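Local coordinates for nitrate transport protein (Parabacteroides distasonis, PDB 3HN0) that probably serves as the substrate-binding component of an ABC transporter, capturing nitrate or another small solute for import, at residues V6-S16 against E54-M62; K74-T85 against L179-P190. All coordinates share one frame; numbering follows the deposited sequence. Where two conformers were deposited one is given.

Interaction 1. Residues V6-S16 against E54-M62; sequences VIKVSVLRGPS and ETDIAVLPM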
loop_
_atom_site.group_PDB
_atom_site.type_symbol
_atom_site.label_atom_id
_atom_site.label_comp_id
_atom_site.label_asym_id
_atom_site.label_seq_id
_atom_site.Cartn_x
_atom_site.Cartn_y
_atom_site.Cartn_z
ATOM N N VAL A 6 -37.053 -0.062 -2.449
ATOM C CA VAL A 6 -35.840 -0.228 -1.641
ATOM C C VAL A 6 -34.671 -0.503 -2.585
ATOM O O VAL A 6 -34.860 -0.909 -3.749
ATOM C CB VAL A 6 -35.944 -1.374 -0.601
ATOM C CG1 VAL A 6 -37.152 -1.157 0.315
ATOM C CG2 VAL A 6 -36.054 -2.719 -1.281
ATOM N N ILE A 7 -33.482 -0.237 -2.073
ATOM C CA ILE A 7 -32.220 -0.623 -2.708
ATOM C C ILE A 7 -31.665 -1.807 -1.933
ATOM O O ILE A 7 -31.338 -1.700 -0.755
ATOM C CB ILE A 7 -31.226 0.545 -2.761
ATOM C CG1 ILE A 7 -31.706 1.606 -3.757
ATOM C CG2 ILE A 7 -29.814 0.097 -3.146
ATOM C CD1 ILE A 7 -31.060 3.002 -3.538
ATOM N N LYS A 8 -31.567 -2.955 -2.588
ATOM C CA LYS A 8 -31.156 -4.194 -1.914
ATOM C C LYS A 8 -29.657 -4.365 -2.075
ATOM O O LYS A 8 -29.146 -4.413 -3.202
ATOM C CB LYS A 8 -31.912 -5.406 -2.477
ATOM C CG LYS A 8 -33.437 -5.305 -2.274
ATOM C CD LYS A 8 -34.229 -6.436 -2.946
ATOM C CE LYS A 8 -35.703 -6.066 -3.066
ATOM N NZ LYS A 8 -36.540 -7.091 -3.773
ATOM N N VAL A 9 -28.989 -4.453 -0.948
ATOM C CA VAL A 9 -27.556 -4.647 -0.861
ATOM C C VAL A 9 -27.274 -5.976 -0.195
ATOM O O VAL A 9 -27.575 -6.148 0.976
ATOM C CB VAL A 9 -26.920 -3.545 -0.074
ATOM C CG1 VAL A 9 -25.399 -3.665 -0.098
ATOM C CG2 VAL A 9 -27.356 -2.183 -0.700
ATOM N N SER A 10 -26.606 -6.869 -0.932
ATOM C CA SER A 10 -26.267 -8.185 -0.403
ATOM C C SER A 10 -24.793 -8.172 -0.072
ATOM O O SER A 10 -23.976 -7.897 -0.950
ATOM C CB SER A 10 -26.553 -9.266 -1.449
ATOM O OG SER A 10 -27.914 -9.259 -1.823
ATOM N N VAL A 11 -24.450 -8.453 1.181
ATOM C CA VAL A 11 -23.067 -8.463 1.610
ATOM C C VAL A 11 -22.681 -9.935 1.941
ATOM O O VAL A 11 -23.284 -10.553 2.796
ATOM C CB VAL A 11 -22.843 -7.512 2.771
ATOM C CG1 VAL A 11 -21.372 -7.526 3.172
ATOM C CG2 VAL A 11 -23.271 -6.072 2.420
ATOM N N LEU A 12 -21.751 -10.549 1.192
ATOM C CA LEU A 12 -21.287 -11.905 1.582
ATOM C C LEU A 12 -20.783 -11.859 3.047
ATOM O O LEU A 12 -20.051 -10.975 3.422
ATOM C CB LEU A 12 -20.170 -12.385 0.691
ATOM C CG LEU A 12 -19.635 -13.792 0.974
ATOM C CD1 LEU A 12 -20.721 -14.800 0.925
ATOM C CD2 LEU A 12 -18.544 -14.105 -0.069
ATOM N N ARG A 13 -21.230 -12.800 3.874
ATOM C CA ARG A 13 -20.803 -12.870 5.288
ATOM C C ARG A 13 -19.292 -12.738 5.439
ATOM O O ARG A 13 -18.543 -13.364 4.679
ATOM C CB ARG A 13 -21.244 -14.227 5.871
ATOM C CG ARG A 13 -20.976 -14.346 7.405
ATOM C CD ARG A 13 -21.702 -15.586 8.037
ATOM N NE ARG A 13 -23.167 -15.542 7.891
ATOM C CZ ARG A 13 -23.998 -14.797 8.641
ATOM N NH1 ARG A 13 -23.535 -14.002 9.607
ATOM N NH2 ARG A 13 -25.313 -14.833 8.413
ATOM N N GLY A 14 -18.841 -11.981 6.430
ATOM C CA GLY A 14 -17.402 -11.733 6.597
ATOM C C GLY A 14 -17.138 -10.327 7.029
ATOM O O GLY A 14 -18.087 -9.586 7.337
ATOM N N PRO A 15 -15.872 -9.884 6.965
ATOM C CA PRO A 15 -15.475 -8.532 7.371
ATOM C C PRO A 15 -15.964 -7.295 6.545
ATOM O O PRO A 15 -16.018 -6.161 7.047
ATOM C CB PRO A 15 -13.961 -8.625 7.411
ATOM C CG PRO A 15 -13.595 -9.703 6.493
ATOM C CD PRO A 15 -14.717 -10.684 6.475
ATOM N N SER A 16 -16.395 -7.513 5.297
ATOM C CA SER A 16 -16.960 -6.429 4.533
ATOM C C SER A 16 -18.226 -5.866 5.186
ATOM O O SER A 16 -18.505 -4.709 4.993
ATOM C CB SER A 16 -17.309 -6.892 3.129
ATOM O OG SER A 16 -18.371 -7.793 3.240
ATOM N N GLU A 54 -32.402 -10.290 -7.995
ATOM C CA GLU A 54 -33.030 -10.201 -6.677
ATOM C C GLU A 54 -32.204 -9.388 -5.704
ATOM O O GLU A 54 -32.567 -9.269 -4.549
ATOM C CB GLU A 54 -33.266 -11.584 -6.113
ATOM C CG GLU A 54 -34.410 -12.302 -6.868
ATOM C CD GLU A 54 -34.594 -13.774 -6.457
ATOM O OE1 GLU A 54 -33.807 -14.291 -5.628
ATOM O OE2 GLU A 54 -35.549 -14.393 -6.981
ATOM N N THR A 55 -31.059 -8.887 -6.158
ATOM C CA THR A 55 -30.305 -7.875 -5.392
ATOM C C THR A 55 -29.832 -6.809 -6.369
ATOM O O THR A 55 -29.713 -7.068 -7.598
ATOM C CB THR A 55 -29.194 -8.468 -4.536
ATOM O OG1 THR A 55 -28.841 -7.509 -3.523
ATOM C CG2 THR A 55 -27.937 -8.907 -5.369
ATOM N N ASP A 56 -29.603 -5.603 -5.853
ATOM C CA ASP A 56 -29.228 -4.457 -6.680
ATOM C C ASP A 56 -27.705 -4.213 -6.636
ATOM O O ASP A 56 -27.115 -3.835 -7.621
ATOM C CB ASP A 56 -29.962 -3.204 -6.194
ATOM C CG ASP A 56 -31.489 -3.329 -6.347
ATOM O OD1 ASP A 56 -31.882 -3.751 -7.467
ATOM O OD2 ASP A 56 -32.270 -3.072 -5.372
ATOM N N ILE A 57 -27.123 -4.410 -5.456
ATOM C CA ILE A 57 -25.695 -4.200 -5.190
ATOM C C ILE A 57 -25.251 -5.428 -4.410
ATOM O O ILE A 57 -26.022 -5.956 -3.585
ATOM C CB ILE A 57 -25.526 -2.954 -4.287
ATOM C CG1 ILE A 57 -26.077 -1.709 -5.044
ATOM C CG2 ILE A 57 -24.065 -2.840 -3.799
ATOM C CD1 ILE A 57 -26.250 -0.445 -4.241
ATOM N N ALA A 58 -24.037 -5.911 -4.651
ATOM C CA ALA A 58 -23.571 -7.075 -3.920
ATOM C C ALA A 58 -22.125 -6.882 -3.594
ATOM O O ALA A 58 -21.415 -6.245 -4.361
ATOM C CB ALA A 58 -23.755 -8.361 -4.748
ATOM N N VAL A 59 -21.665 -7.489 -2.506
ATOM C CA VAL A 59 -20.298 -7.360 -2.106
ATOM C C VAL A 59 -19.750 -8.786 -1.990
ATOM O O VAL A 59 -20.273 -9.569 -1.177
ATOM C CB VAL A 59 -20.216 -6.609 -0.741
ATOM C CG1 VAL A 59 -18.754 -6.327 -0.394
ATOM C CG2 VAL A 59 -21.053 -5.296 -0.783
ATOM N N LEU A 60 -18.744 -9.128 -2.820
ATOM C CA LEU A 60 -18.227 -10.492 -2.937
ATOM C C LEU A 60 -16.824 -10.427 -3.483
ATOM O O LEU A 60 -16.332 -9.355 -3.888
ATOM C CB LEU A 60 -19.127 -11.394 -3.818
ATOM C CG LEU A 60 -19.116 -11.181 -5.356
ATOM C CD1 LEU A 60 -20.147 -12.077 -5.953
ATOM C CD2 LEU A 60 -19.408 -9.746 -5.795
ATOM N N PRO A 61 -16.157 -11.573 -3.512
ATOM C CA PRO A 61 -14.753 -11.513 -3.862
ATOM C C PRO A 61 -14.569 -10.952 -5.266
ATOM O O PRO A 61 -15.398 -11.200 -6.176
ATOM C CB PRO A 61 -14.318 -12.964 -3.798
ATOM C CG PRO A 61 -15.191 -13.550 -2.725
ATOM C CD PRO A 61 -16.529 -12.914 -3.022
HETATM N N MSE A 62 -13.502 -10.165 -5.407
HETATM C CA MSE A 62 -13.149 -9.581 -6.702
HETATM C C MSE A 62 -13.030 -10.647 -7.793
HETATM O O MSE A 62 -13.453 -10.409 -8.939
HETATM C CB MSE A 62 -11.845 -8.768 -6.589
HETATM C CG MSE A 62 -11.416 -8.007 -7.769
HETATM SE SE MSE A 62 -12.590 -6.646 -8.364
HETATM C CE MSE A 62 -12.250 -5.466 -6.867
HETATM O O HOH W 1 -34.778 -3.355 -5.220
HETATM O O HOH W 2 -35.414 -9.446 -4.218
#
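Ile57 and Val9 run alongside each other, CG2 of Ile57 resting 4.0 Å from CG1 of Val9. The other branch of Ile57, with CG1 kept beside its own backbone N (chi1 -62°), carries CD1 into the hollow between CG2 of Val9 and CG2 of Ile7 (3.8 Å from the latter). Two residues farther, on the same face, Val11 and Val59 pair in the same way, CG2 to CG2, while CG1 of Val59 fits against Ser16 CB (3.8 Å); beta-branched chains, broad at CB, suit such places. On the other face the small Ser10 and Ala58 stand together, and Ser10 also meets Leu49 of helix 43-51. That helix belongs to a beta-alpha-beta crossover from strand 33-40 to strand 57-61 that straddles strand 6-12, as in type II periplasmic-binding-protein lobes. Where the parallel pairing begins, Asp56 OD2 accepts an almost straight bond from Lys8 N (2.9 Å), met on the anti side of the carboxylate, while the backbone N atoms of Asp56 and Ile57 converge on Lys8 O. Exchanging Asp56 for an alanine would probably leave Lys8 N without this acceptor and the strand start less firmly held. Farther along, Leu12 lies almost perpendicular to Pro61, CD2 3.8 Å from CD.

Interaction 2. Residues K74-T85 against L179-P190; sequences KIKLAGCPIWGT and LGFAQTAVVYTP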
loop_
_atom_site.group_PDB
_atom_site.type_symbol
_atom_site.label_atom_id
_atom_site.label_comp_id
_atom_site.label_asym_id
_atom_site.label_seq_id
_atom_site.Cartn_x
_atom_site.Cartn_y
_atom_site.Cartn_z
ATOM N N LYS A 74 -24.722 -8.832 -16.239
ATOM C CA LYS A 74 -24.737 -7.368 -16.331
ATOM C C LYS A 74 -24.486 -6.732 -14.943
ATOM O O LYS A 74 -25.416 -6.367 -14.211
ATOM C CB LYS A 74 -26.011 -6.863 -16.983
ATOM C CG LYS A 74 -26.050 -7.177 -18.492
ATOM C CD LYS A 74 -27.317 -6.591 -19.118
ATOM C CE LYS A 74 -27.335 -6.743 -20.649
ATOM N NZ LYS A 74 -27.415 -8.173 -21.051
ATOM N N ILE A 75 -23.200 -6.675 -14.591
ATOM C CA ILE A 75 -22.742 -5.961 -13.420
ATOM C C ILE A 75 -21.528 -5.144 -13.806
ATOM O O ILE A 75 -20.868 -5.428 -14.805
ATOM C CB ILE A 75 -22.369 -6.925 -12.242
ATOM C CG1 ILE A 75 -21.303 -7.959 -12.677
ATOM C CG2 ILE A 75 -23.629 -7.615 -11.673
ATOM C CD1 ILE A 75 -20.593 -8.642 -11.558
ATOM N N LYS A 76 -21.236 -4.139 -13.001
ATOM C CA LYS A 76 -19.997 -3.414 -13.082
ATOM C C LYS A 76 -19.431 -3.291 -11.685
ATOM O O LYS A 76 -20.155 -3.394 -10.654
ATOM C CB LYS A 76 -20.161 -2.014 -13.700
ATOM C CG LYS A 76 -20.657 -2.051 -15.141
ATOM C CD LYS A 76 -20.515 -0.743 -15.861
ATOM C CE LYS A 76 -21.052 -0.824 -17.298
ATOM N NZ LYS A 76 -20.412 -1.933 -18.126
ATOM N N LEU A 77 -18.151 -3.015 -11.646
ATOM C CA LEU A 77 -17.466 -2.823 -10.403
ATOM C C LEU A 77 -17.543 -1.368 -9.929
ATOM O O LEU A 77 -17.058 -0.478 -10.610
ATOM C CB LEU A 77 -15.999 -3.195 -10.550
ATOM C CG LEU A 77 -15.136 -2.968 -9.322
ATOM C CD1 LEU A 77 -15.481 -3.936 -8.170
ATOM C CD2 LEU A 77 -13.659 -3.110 -9.689
ATOM N N ALA A 78 -18.104 -1.122 -8.739
ATOM C CA ALA A 78 -18.043 0.210 -8.145
ATOM C C ALA A 78 -16.675 0.488 -7.536
ATOM O O ALA A 78 -16.081 1.533 -7.797
ATOM C CB ALA A 78 -19.186 0.437 -7.086
ATOM N N GLY A 79 -16.201 -0.433 -6.687
ATOM C CA GLY A 79 -14.984 -0.214 -5.959
ATOM C C GLY A 79 -14.779 -1.253 -4.898
ATOM O O GLY A 79 -15.463 -2.283 -4.903
ATOM N N CYS A 80 -13.862 -0.964 -3.983
ATOM C CA CYS A 80 -13.455 -1.917 -2.933
ATOM C C CYS A 80 -13.434 -1.222 -1.585
ATOM O O CYS A 80 -12.811 -0.170 -1.467
ATOM C CB CYS A 80 -12.121 -2.517 -3.280
ATOM S SG CYS A 80 -11.476 -3.621 -1.962
ATOM N N PRO A 81 -14.097 -1.812 -0.543
ATOM C CA PRO A 81 -14.219 -1.139 0.742
ATOM C C PRO A 81 -13.336 -1.660 1.854
ATOM O O PRO A 81 -13.408 -1.148 2.970
ATOM C CB PRO A 81 -15.667 -1.459 1.118
ATOM C CG PRO A 81 -15.897 -2.820 0.595
ATOM C CD PRO A 81 -15.089 -2.874 -0.686
ATOM N N ILE A 82 -12.586 -2.705 1.586
ATOM C CA ILE A 82 -11.842 -3.353 2.653
ATOM C C ILE A 82 -10.544 -3.850 2.036
ATOM O O ILE A 82 -10.497 -4.313 0.894
ATOM C CB ILE A 82 -12.722 -4.457 3.347
ATOM C CG1 ILE A 82 -11.975 -5.152 4.514
ATOM C CG2 ILE A 82 -13.156 -5.543 2.329
ATOM C CD1 ILE A 82 -12.822 -6.193 5.344
ATOM N N TRP A 83 -9.455 -3.699 2.797
ATOM C CA TRP A 83 -8.118 -3.904 2.254
ATOM C C TRP A 83 -7.253 -4.869 3.106
ATOM O O TRP A 83 -6.135 -5.199 2.746
ATOM C CB TRP A 83 -7.420 -2.530 2.078
ATOM C CG TRP A 83 -8.224 -1.672 1.124
ATOM C CD1 TRP A 83 -9.284 -0.888 1.442
ATOM C CD2 TRP A 83 -8.115 -1.652 -0.313
ATOM N NE1 TRP A 83 -9.840 -0.344 0.313
ATOM C CE2 TRP A 83 -9.117 -0.762 -0.787
ATOM C CE3 TRP A 83 -7.238 -2.246 -1.237
ATOM C CZ2 TRP A 83 -9.303 -0.496 -2.116
ATOM C CZ3 TRP A 83 -7.404 -1.953 -2.585
ATOM C CH2 TRP A 83 -8.458 -1.092 -3.019
ATOM N N GLY A 84 -7.774 -5.299 4.236
ATOM C CA GLY A 84 -7.041 -6.163 5.177
ATOM C C GLY A 84 -7.803 -7.460 5.366
ATOM O O GLY A 84 -8.709 -7.559 6.187
ATOM N N THR A 85 -7.497 -8.471 4.563
ATOM C CA THR A 85 -8.241 -9.695 4.664
ATOM C C THR A 85 -7.469 -10.929 5.067
ATOM O O THR A 85 -8.081 -11.913 5.486
ATOM C CB THR A 85 -9.027 -9.988 3.351
ATOM O OG1 THR A 85 -8.134 -10.306 2.320
ATOM C CG2 THR A 85 -9.811 -8.797 2.918
ATOM N N LEU A 179 -1.185 0.152 0.099
ATOM C CA LEU A 179 -2.623 -0.023 -0.178
ATOM C C LEU A 179 -2.999 -1.501 -0.130
ATOM O O LEU A 179 -3.985 -1.874 0.500
ATOM C CB LEU A 179 -3.039 0.565 -1.539
ATOM C CG LEU A 179 -4.507 0.373 -1.953
ATOM C CD1 LEU A 179 -5.414 1.062 -0.982
ATOM C CD2 LEU A 179 -4.845 0.848 -3.400
ATOM N N GLY A 180 -2.198 -2.342 -0.754
ATOM C CA GLY A 180 -2.596 -3.757 -0.871
ATOM C C GLY A 180 -3.689 -4.088 -1.861
ATOM O O GLY A 180 -4.193 -3.239 -2.594
ATOM N N PHE A 181 -4.019 -5.379 -1.922
ATOM C CA PHE A 181 -4.816 -5.896 -3.004
ATOM C C PHE A 181 -6.297 -5.514 -2.934
ATOM O O PHE A 181 -6.901 -5.611 -1.910
ATOM C CB PHE A 181 -4.786 -7.431 -3.022
ATOM C CG PHE A 181 -3.414 -8.029 -3.157
ATOM C CD1 PHE A 181 -2.691 -7.894 -4.323
ATOM C CD2 PHE A 181 -2.874 -8.770 -2.123
ATOM C CE1 PHE A 181 -1.449 -8.490 -4.461
ATOM C CE2 PHE A 181 -1.632 -9.353 -2.255
ATOM C CZ PHE A 181 -0.918 -9.203 -3.408
ATOM N N ALA A 182 -6.883 -5.185 -4.076
ATOM C CA ALA A 182 -8.311 -4.971 -4.167
ATOM C C ALA A 182 -9.009 -6.344 -4.294
ATOM O O ALA A 182 -9.407 -6.766 -5.379
ATOM C CB ALA A 182 -8.632 -4.015 -5.304
ATOM N N GLN A 183 -9.165 -7.033 -3.168
ATOM C CA GLN A 183 -9.660 -8.436 -3.165
ATOM C C GLN A 183 -11.154 -8.547 -3.030
ATOM O O GLN A 183 -11.680 -9.621 -3.236
ATOM C CB GLN A 183 -9.093 -9.289 -1.996
ATOM C CG GLN A 183 -7.719 -9.075 -1.675
ATOM C CD GLN A 183 -7.234 -10.015 -0.646
ATOM O OE1 GLN A 183 -7.730 -11.155 -0.530
ATOM N NE2 GLN A 183 -6.267 -9.565 0.124
ATOM N N THR A 184 -11.821 -7.450 -2.660
ATOM C CA THR A 184 -13.237 -7.433 -2.411
ATOM C C THR A 184 -13.927 -6.415 -3.315
ATOM O O THR A 184 -13.425 -5.289 -3.482
ATOM C CB THR A 184 -13.507 -7.068 -0.968
ATOM O OG1 THR A 184 -12.833 -7.995 -0.109
ATOM C CG2 THR A 184 -15.012 -7.058 -0.689
ATOM N N ALA A 185 -15.011 -6.843 -3.946
ATOM C CA ALA A 185 -15.727 -6.051 -4.912
ATOM C C ALA A 185 -17.094 -5.671 -4.408
ATOM O O ALA A 185 -17.854 -6.519 -3.881
ATOM C CB ALA A 185 -15.940 -6.824 -6.238
ATOM N N VAL A 186 -17.409 -4.401 -4.602
ATOM C CA VAL A 186 -18.802 -3.943 -4.566
ATOM C C VAL A 186 -19.227 -3.847 -6.010
ATOM O O VAL A 186 -18.693 -3.013 -6.761
ATOM C CB VAL A 186 -18.955 -2.581 -3.857
ATOM C CG1 VAL A 186 -20.418 -2.124 -3.875
ATOM C CG2 VAL A 186 -18.406 -2.624 -2.421
ATOM N N VAL A 187 -20.226 -4.635 -6.394
ATOM C CA VAL A 187 -20.737 -4.627 -7.763
ATOM C C VAL A 187 -22.188 -4.162 -7.792
ATOM O O VAL A 187 -22.888 -4.256 -6.777
ATOM C CB VAL A 187 -20.609 -6.027 -8.419
ATOM C CG1 VAL A 187 -19.093 -6.459 -8.387
ATOM C CG2 VAL A 187 -21.571 -7.068 -7.810
ATOM N N TYR A 188 -22.630 -3.663 -8.950
ATOM C CA TYR A 188 -23.955 -3.106 -9.078
ATOM C C TYR A 188 -24.536 -3.427 -10.441
ATOM O O TYR A 188 -23.805 -3.669 -11.429
ATOM C CB TYR A 188 -23.927 -1.592 -8.813
ATOM C CG TYR A 188 -23.181 -0.766 -9.795
ATOM C CD1 TYR A 188 -21.812 -0.561 -9.682
ATOM C CD2 TYR A 188 -23.829 -0.192 -10.908
ATOM C CE1 TYR A 188 -21.122 0.157 -10.588
ATOM C CE2 TYR A 188 -23.131 0.560 -11.797
ATOM C CZ TYR A 188 -21.787 0.771 -11.640
ATOM O OH TYR A 188 -21.058 1.509 -12.584
ATOM N N THR A 189 -25.851 -3.384 -10.478
ATOM C CA THR A 189 -26.592 -3.713 -11.695
ATOM C C THR A 189 -26.946 -2.426 -12.429
ATOM O O THR A 189 -26.780 -1.331 -11.934
ATOM C CB THR A 189 -27.881 -4.483 -11.341
ATOM O OG1 THR A 189 -28.589 -3.725 -10.392
ATOM C CG2 THR A 189 -27.621 -5.905 -10.776
ATOM N N PRO A 190 -27.409 -2.540 -13.686
ATOM C CA PRO A 190 -27.558 -1.326 -14.464
ATOM C C PRO A 190 -28.502 -0.242 -13.928
ATOM O O PRO A 190 -28.287 0.949 -14.200
ATOM C CB PRO A 190 -28.106 -1.886 -15.803
ATOM C CG PRO A 190 -27.454 -3.165 -15.925
ATOM C CD PRO A 190 -27.457 -3.736 -14.543
HETATM O O HOH W 3 -10.213 -6.767 0.099
HETATM O O HOH W 4 -6.131 -6.679 0.462
#
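Leu179 lays CD1 over one face of the Trp83 indole, 3.8 Å from the centroid of its six-membered ring, a CH-pi contact; Cys80 SG lies over the opposite face, 3.8 Å above the plane, offset toward the rim. The leucine also packs on Gly225 of the second subunit. Glycine suits Gly180 at phi 74°, where a CB would run into Leu179 O. Phe181 O shares a water with Trp83 O and Gln183 NE2. Small Ala182, centre of an inverse gamma turn, brings CB within 3.6 Å of Trp83 CZ3. Thr184 OG1 shares a second water with Ile82 O. Ala185 CB receives Leu77 CD1 (3.5 Å), as Val187 does Ile75 CD1. Opposite the intervening Val186 the other strand spends two residues, Ala78 and Gly79, a classic bulge where glycine tolerates phi 170°; Ala78 N donates to Val186 O, Val186 N to Gly79 O. Tyr188 exchanges two backbone bonds with Lys76; chi1 66° brings its ring back across the neighbouring strand, CD1 3.8 Å from Ala78 CB, and OH bonds to Glu193. Antiparallel bonding, interrupted by the bulge, thus gives way to a buried indole, its NE1 bonded to Tyr243 O; waters satisfy Phe181 O, Trp83 O and Ile82 O, but buried Thr184 O has no partner in the model.

Both contacts belong to one mixed sheet, their centres about 10 Å apart. Along the chain both segments of interaction 1 precede those of interaction 2, and strands 57-61 and 184-188 are sheet neighbours, probably hydrogen-bonded through Leu60 O to Ala185 N (2.8 Å) and Ala58 O to Val187 N (2.9 Å). Between the segments of interaction 2 the chain builds the smaller sheets 87-90/146-149/165-169 and 99-100/125-126, then returns as strand 184-188, slotted antiparallel between 57-61 and 76-82. This excursion and return fits the two-lobed fold of periplasmic binding proteins, in which substrate is usually held between the lobes. Pro15 packing on Ile82 also joins the two contacts.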